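Long-range contacts in yersinopine synthase (Yersinia pestis, PDB 6C4M), which catalyses the NADPH-dependent reductive condensation of pyruvate with an amino-acid-derived intermediate, the last step in making the metallophore yersinopine: residues Y258-L263 with Y282-Q287; V292-I297 with A356-Y361. All coordinates share one frame; numbering follows the deposited sequence.

Contact 1. Residues Y258-L263 with Y282-Q287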
loop_
_atom_site.group_PDB
_atom_site.type_symbol
_atom_site.label_atom_id
_atom_site.label_comp_id
_atom_site.label_asym_id
_atom_site.label_seq_id
_atom_site.Cartn_x
_atom_site.Cartn_y
_atom_site.Cartn_z
ATOM N N TYR A 258 -12.872 11.015 -12.810
ATOM C CA TYR A 258 -12.515 9.602 -12.711
ATOM C C TYR A 258 -12.235 9.180 -11.274
ATOM O O TYR A 258 -12.634 8.086 -10.867
ATOM C CB TYR A 258 -11.276 9.306 -13.570
ATOM C CG TYR A 258 -11.515 9.486 -15.045
ATOM C CD1 TYR A 258 -12.040 8.457 -15.808
ATOM C CD2 TYR A 258 -11.239 10.696 -15.670
ATOM C CE1 TYR A 258 -12.258 8.629 -17.179
ATOM C CE2 TYR A 258 -11.459 10.880 -17.031
ATOM C CZ TYR A 258 -11.991 9.844 -17.776
ATOM O OH TYR A 258 -12.227 9.988 -19.140
ATOM N N VAL A 259 -11.547 10.021 -10.506
ATOM C CA VAL A 259 -10.933 9.608 -9.250
ATOM C C VAL A 259 -11.809 9.929 -8.044
ATOM O O VAL A 259 -11.883 9.143 -7.095
ATOM C CB VAL A 259 -9.553 10.279 -9.115
ATOM C CG1 VAL A 259 -8.928 10.045 -7.751
ATOM C CG2 VAL A 259 -8.656 9.767 -10.192
ATOM N N HIS A 260 -12.422 11.102 -8.022
ATOM C CA HIS A 260 -13.190 11.497 -6.842
ATOM C C HIS A 260 -14.372 10.594 -6.549
ATOM O O HIS A 260 -14.567 10.246 -5.369
ATOM C CB HIS A 260 -13.638 12.955 -6.972
ATOM C CG HIS A 260 -12.575 13.925 -6.587
ATOM N ND1 HIS A 260 -12.798 15.280 -6.443
ATOM C CD2 HIS A 260 -11.251 13.735 -6.371
ATOM C CE1 HIS A 260 -11.659 15.878 -6.129
ATOM N NE2 HIS A 260 -10.706 14.964 -6.087
ATOM N N PRO A 261 -15.238 10.236 -7.491
ATOM C CA PRO A 261 -16.468 9.537 -7.073
ATOM C C PRO A 261 -16.174 8.203 -6.404
ATOM O O PRO A 261 -16.790 7.874 -5.382
ATOM C CB PRO A 261 -17.259 9.380 -8.380
ATOM C CG PRO A 261 -16.845 10.620 -9.185
ATOM C CD PRO A 261 -15.345 10.713 -8.885
ATOM N N PRO A 262 -15.228 7.407 -6.906
ATOM C CA PRO A 262 -14.961 6.118 -6.227
ATOM C C PRO A 262 -14.418 6.281 -4.820
ATOM O O PRO A 262 -14.791 5.514 -3.913
ATOM C CB PRO A 262 -13.943 5.443 -7.148
ATOM C CG PRO A 262 -14.181 6.059 -8.474
ATOM C CD PRO A 262 -14.530 7.489 -8.189
ATOM N N LEU A 263 -13.541 7.263 -4.616
ATOM C CA LEU A 263 -12.951 7.507 -3.304
ATOM C C LEU A 263 -13.929 8.216 -2.379
ATOM O O LEU A 263 -14.107 7.816 -1.227
ATOM C CB LEU A 263 -11.677 8.350 -3.459
ATOM C CG LEU A 263 -10.337 7.631 -3.600
ATOM C CD1 LEU A 263 -10.457 6.395 -4.461
ATOM C CD2 LEU A 263 -9.300 8.601 -4.146
ATOM N N TYR A 282 -8.987 9.881 5.544
ATOM C CA TYR A 282 -8.118 10.498 4.540
ATOM C C TYR A 282 -8.435 9.935 3.165
ATOM O O TYR A 282 -8.476 8.715 2.980
ATOM C CB TYR A 282 -6.647 10.267 4.896
ATOM C CG TYR A 282 -6.249 11.081 6.100
ATOM C CD1 TYR A 282 -6.504 10.624 7.389
ATOM C CD2 TYR A 282 -5.674 12.330 5.945
ATOM C CE1 TYR A 282 -6.162 11.378 8.487
ATOM C CE2 TYR A 282 -5.334 13.091 7.033
ATOM C CZ TYR A 282 -5.577 12.611 8.300
ATOM O OH TYR A 282 -5.235 13.377 9.385
ATOM N N LEU A 283 -8.619 10.826 2.195
ATOM C CA LEU A 283 -9.241 10.442 0.935
ATOM C C LEU A 283 -8.434 9.407 0.166
ATOM O O LEU A 283 -9.022 8.583 -0.546
ATOM C CB LEU A 283 -9.457 11.677 0.072
ATOM C CG LEU A 283 -10.261 11.468 -1.209
ATOM C CD1 LEU A 283 -11.690 11.036 -0.919
ATOM C CD2 LEU A 283 -10.229 12.754 -2.044
ATOM N N TYR A 284 -7.103 9.430 0.270
ATOM C CA TYR A 284 -6.265 8.575 -0.564
ATOM C C TYR A 284 -5.635 7.414 0.213
ATOM O O TYR A 284 -4.950 6.581 -0.387
ATOM C CB TYR A 284 -5.188 9.435 -1.293
ATOM C CG TYR A 284 -5.779 10.414 -2.332
ATOM C CD1 TYR A 284 -6.096 9.987 -3.616
ATOM C CD2 TYR A 284 -6.046 11.755 -2.010
ATOM C CE1 TYR A 284 -6.661 10.851 -4.545
ATOM C CE2 TYR A 284 -6.599 12.621 -2.931
ATOM C CZ TYR A 284 -6.911 12.170 -4.197
ATOM O OH TYR A 284 -7.476 13.029 -5.125
ATOM N N LYS A 285 -5.893 7.288 1.513
ATOM C CA LYS A 285 -5.283 6.217 2.299
ATOM C C LYS A 285 -6.077 4.918 2.177
ATOM O O LYS A 285 -7.268 4.921 1.856
ATOM C CB LYS A 285 -5.184 6.608 3.768
ATOM C CG LYS A 285 -4.269 7.788 4.025
ATOM C CD LYS A 285 -3.991 7.891 5.508
ATOM C CE LYS A 285 -3.052 9.023 5.811
ATOM N NZ LYS A 285 -3.142 9.404 7.246
ATOM N N THR A 286 -5.398 3.802 2.463
ATOM C CA THR A 286 -6.018 2.481 2.466
ATOM C C THR A 286 -6.841 2.261 3.737
ATOM O O THR A 286 -6.622 2.884 4.779
ATOM C CB THR A 286 -4.987 1.347 2.373
ATOM O OG1 THR A 286 -4.295 1.241 3.617
ATOM C CG2 THR A 286 -3.981 1.545 1.284
ATOM N N GLN A 287 -7.775 1.329 3.642
ATOM C CA GLN A 287 -8.598 0.976 4.795
ATOM C C GLN A 287 -7.704 0.566 5.960
ATOM O O GLN A 287 -6.679 -0.099 5.755
ATOM C CB GLN A 287 -9.558 -0.166 4.449
ATOM C CG GLN A 287 -10.631 0.190 3.425
ATOM C CD GLN A 287 -11.768 1.015 4.012
ATOM O OE1 GLN A 287 -11.931 1.092 5.231
ATOM N NE2 GLN A 287 -12.579 1.625 3.134
#
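Leu263 and Val259 meet Leu283 and Tyr284 in the apolar part of this contact. The contact joins helix 255-264 to the loop that leads into helix 294-313. Leu263 carries most of it. Its CB packs on CD1 of Leu283 at 3.7 Å. Its CD2 comes obliquely to the Tyr284 ring and lies 3.5 Å from CE1. The side chains of Leu263 and Tyr284 cross at about a right angle. Val259 reaches the same ring at its edge, near the ring plane, with CG1 4.0 Å from Tyr284 CE1. CG1 is the branch anti to the backbone N (chi1 172°), which turns it to the tyrosine.

The polar groups make no hydrogen bond across the contact. Tyr284 OH sits in the plane of the His260 ring, at its edge, 3.9 Å from NE2 and too far for a bond. ND1, on the other side of that ring, is hydrogen-bonded to Asp406. Leu283 O is buried against Leu263 CG at 3.5 Å and has no hydrogen-bond partner in the model.

The backbone presents the two loop side chains together. Residues Tyr282 to Lys285 form a type I turn, closed by Lys285 N to Tyr282 O at 3.3 Å. Leu283 and Tyr284 are its two central residues. Beyond the two segments, Phe381 stacks edge-to-face with the Tyr284 ring, and Tyr361 of helix 350-364 also touches it.

His260 is the probable proton donor or acceptor, and its side chain lies about 7 Å from the bound NADP. The chemistry implies that the loop packs on the helix through Val259 and Leu263, next to this histidine. Tyr284 OH only comes near the ring, and the directional bond to it comes from Asp406.

Contact 2. Residues V292-I297 with A356-Y361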
loop_
_atom_site.group_PDB
_atom_site.type_symbol
_atom_site.label_atom_id
_atom_site.label_comp_id
_atom_site.label_asym_id
_atom_site.label_seq_id
_atom_site.Cartn_x
_atom_site.Cartn_y
_atom_site.Cartn_z
ATOM N N VAL A 292 -9.275 3.419 0.173
ATOM C CA VAL A 292 -8.650 2.579 -0.843
ATOM C C VAL A 292 -8.643 1.121 -0.413
ATOM O O VAL A 292 -8.111 0.752 0.637
ATOM C CB VAL A 292 -7.236 3.081 -1.172
ATOM C CG1 VAL A 292 -6.593 2.160 -2.175
ATOM C CG2 VAL A 292 -7.345 4.492 -1.755
ATOM N N CYS A 293 -9.176 0.284 -1.269
ATOM C CA CYS A 293 -9.315 -1.133 -1.027
ATOM C C CYS A 293 -9.777 -1.737 -2.345
ATOM O O CYS A 293 -10.217 -1.001 -3.229
ATOM C CB CYS A 293 -10.339 -1.393 0.085
ATOM S SG CYS A 293 -12.035 -0.921 -0.327
ATOM N N PRO A 294 -9.761 -3.057 -2.498
ATOM C CA PRO A 294 -10.159 -3.632 -3.793
ATOM C C PRO A 294 -11.550 -3.222 -4.290
ATOM O O PRO A 294 -11.688 -2.979 -5.493
ATOM C CB PRO A 294 -10.044 -5.138 -3.522
ATOM C CG PRO A 294 -8.913 -5.228 -2.528
ATOM C CD PRO A 294 -9.164 -4.075 -1.608
ATOM N N ALA A 295 -12.587 -3.127 -3.444
ATOM C CA ALA A 295 -13.904 -2.799 -3.985
ATOM C C ALA A 295 -13.930 -1.377 -4.526
ATOM O O ALA A 295 -14.572 -1.103 -5.547
ATOM C CB ALA A 295 -14.989 -2.953 -2.926
ATOM N N VAL A 296 -13.255 -0.461 -3.834
ATOM C CA VAL A 296 -13.182 0.922 -4.259
ATOM C C VAL A 296 -12.410 1.025 -5.572
ATOM O O VAL A 296 -12.844 1.697 -6.505
ATOM C CB VAL A 296 -12.571 1.749 -3.109
ATOM C CG1 VAL A 296 -12.059 3.076 -3.594
ATOM C CG2 VAL A 296 -13.618 1.966 -2.016
ATOM N N ILE A 297 -11.303 0.285 -5.699
ATOM C CA ILE A 297 -10.553 0.271 -6.952
ATOM C C ILE A 297 -11.395 -0.325 -8.072
ATOM O O ILE A 297 -11.326 0.120 -9.229
ATOM C CB ILE A 297 -9.228 -0.499 -6.748
ATOM C CG1 ILE A 297 -8.289 0.325 -5.854
ATOM C CG2 ILE A 297 -8.586 -0.890 -8.063
ATOM C CD1 ILE A 297 -7.866 1.660 -6.472
ATOM N N ALA A 356 -3.370 -3.114 -11.114
ATOM C CA ALA A 356 -2.493 -2.007 -11.489
ATOM C C ALA A 356 -2.896 -0.719 -10.788
ATOM O O ALA A 356 -2.031 0.009 -10.281
ATOM C CB ALA A 356 -2.480 -1.818 -13.002
ATOM N N LEU A 357 -4.210 -0.441 -10.700
ATOM C CA LEU A 357 -4.657 0.778 -10.043
ATOM C C LEU A 357 -4.434 0.740 -8.543
ATOM O O LEU A 357 -4.073 1.775 -7.952
ATOM C CB LEU A 357 -6.129 1.034 -10.366
ATOM C CG LEU A 357 -6.408 1.508 -11.795
ATOM C CD1 LEU A 357 -7.915 1.356 -12.124
ATOM C CD2 LEU A 357 -5.952 2.973 -11.951
ATOM N N PHE A 358 -4.671 -0.431 -7.893
ATOM C CA PHE A 358 -4.373 -0.542 -6.471
ATOM C C PHE A 358 -2.897 -0.307 -6.225
ATOM O O PHE A 358 -2.518 0.415 -5.294
ATOM C CB PHE A 358 -4.820 -1.909 -5.898
ATOM C CG PHE A 358 -4.623 -2.001 -4.415
ATOM C CD1 PHE A 358 -3.394 -2.341 -3.894
ATOM C CD2 PHE A 358 -5.646 -1.676 -3.545
ATOM C CE1 PHE A 358 -3.191 -2.389 -2.525
ATOM C CE2 PHE A 358 -5.454 -1.739 -2.186
ATOM C CZ PHE A 358 -4.210 -2.095 -1.680
ATOM N N VAL A 359 -2.042 -0.855 -7.084
ATOM C CA VAL A 359 -0.609 -0.638 -6.904
ATOM C C VAL A 359 -0.296 0.840 -7.070
ATOM O O VAL A 359 0.429 1.442 -6.259
ATOM C CB VAL A 359 0.212 -1.524 -7.869
ATOM C CG1 VAL A 359 1.684 -1.184 -7.777
ATOM C CG2 VAL A 359 0.057 -2.995 -7.521
ATOM N N ARG A 360 -0.869 1.458 -8.102
ATOM C CA ARG A 360 -0.649 2.883 -8.306
ATOM C C ARG A 360 -0.984 3.702 -7.059
ATOM O O ARG A 360 -0.154 4.483 -6.587
ATOM C CB ARG A 360 -1.465 3.360 -9.500
ATOM C CG ARG A 360 -0.984 4.679 -9.990
ATOM C CD ARG A 360 -2.041 5.687 -9.875
ATOM N NE ARG A 360 -1.515 6.984 -10.243
ATOM C CZ ARG A 360 -2.076 8.128 -9.926
ATOM N NH1 ARG A 360 -3.235 8.141 -9.249
ATOM N NH2 ARG A 360 -1.470 9.252 -10.303
ATOM N N TYR A 361 -2.195 3.528 -6.490
ATOM C CA TYR A 361 -2.558 4.335 -5.327
ATOM C C TYR A 361 -1.755 3.981 -4.084
ATOM O O TYR A 361 -1.499 4.851 -3.242
ATOM C CB TYR A 361 -4.065 4.255 -5.092
ATOM C CG TYR A 361 -4.739 5.207 -6.037
ATOM C CD1 TYR A 361 -4.910 6.540 -5.693
ATOM C CD2 TYR A 361 -5.155 4.796 -7.298
ATOM C CE1 TYR A 361 -5.471 7.451 -6.588
ATOM C CE2 TYR A 361 -5.713 5.697 -8.202
ATOM C CZ TYR A 361 -5.869 7.021 -7.848
ATOM O OH TYR A 361 -6.459 7.900 -8.752
#
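The shortest hydrogen bond within the two segments runs from Arg360 N to Ala356 O, at 2.9 Å, inside helix 350-364. No hydrogen bond crosses between the segments. The join is apolar, and Ile297 is at its middle.

CG1, CG2 and CD1 of Ile297 all make contact. CG2 lies against Leu357 CB at 3.9 Å. CG1 comes to the edge of the Phe358 ring, near its plane, 4.0 Å from CD2. CD1 extends to the Tyr361 ring, where it approaches CD2 obliquely at 4.2 Å.

Phe358 has its ring anti to the backbone N (chi1 -175°), which carries it to the start of helix 294-313. There CE2 lies 4.1 Å from Val292 CG1, which comes in obliquely. Cys293, the N-cap residue, sets its CA at the ring edge, and Pro294 CD touches the same corner. Cys293 O also takes the N-H of Ile297 at 3.0 Å, which begins the helix.

The contact thus packs the first turn of helix 294-313 on helix 350-364. Helix 321-329 touches Leu357 on the latter. Val259 of helix 255-264 meets Tyr361. Tyr355 and Thr362 of the second subunit pack on Ile297 and Phe358, so this pair of helices also takes part in the dimer interface.

In the fold
Both contacts are buried and neither has a hydrogen bond between its segments. Contact 1 joins a helix to a loop, while contact 2 joins two helices. The loop of contact 1 runs on into helix 294-313 of contact 2, and probable backbone hydrogen bonds link Lys285 and Gln287 to Val292. Tyr361 lies between the two contacts. The chemistry follows the place. Contact 1 lies nearer the chain centre and includes His260, a polar residue near NADP. Contact 2 is farther out and wholly apolar. Both touch the second subunit, contact 2 with more of its residues.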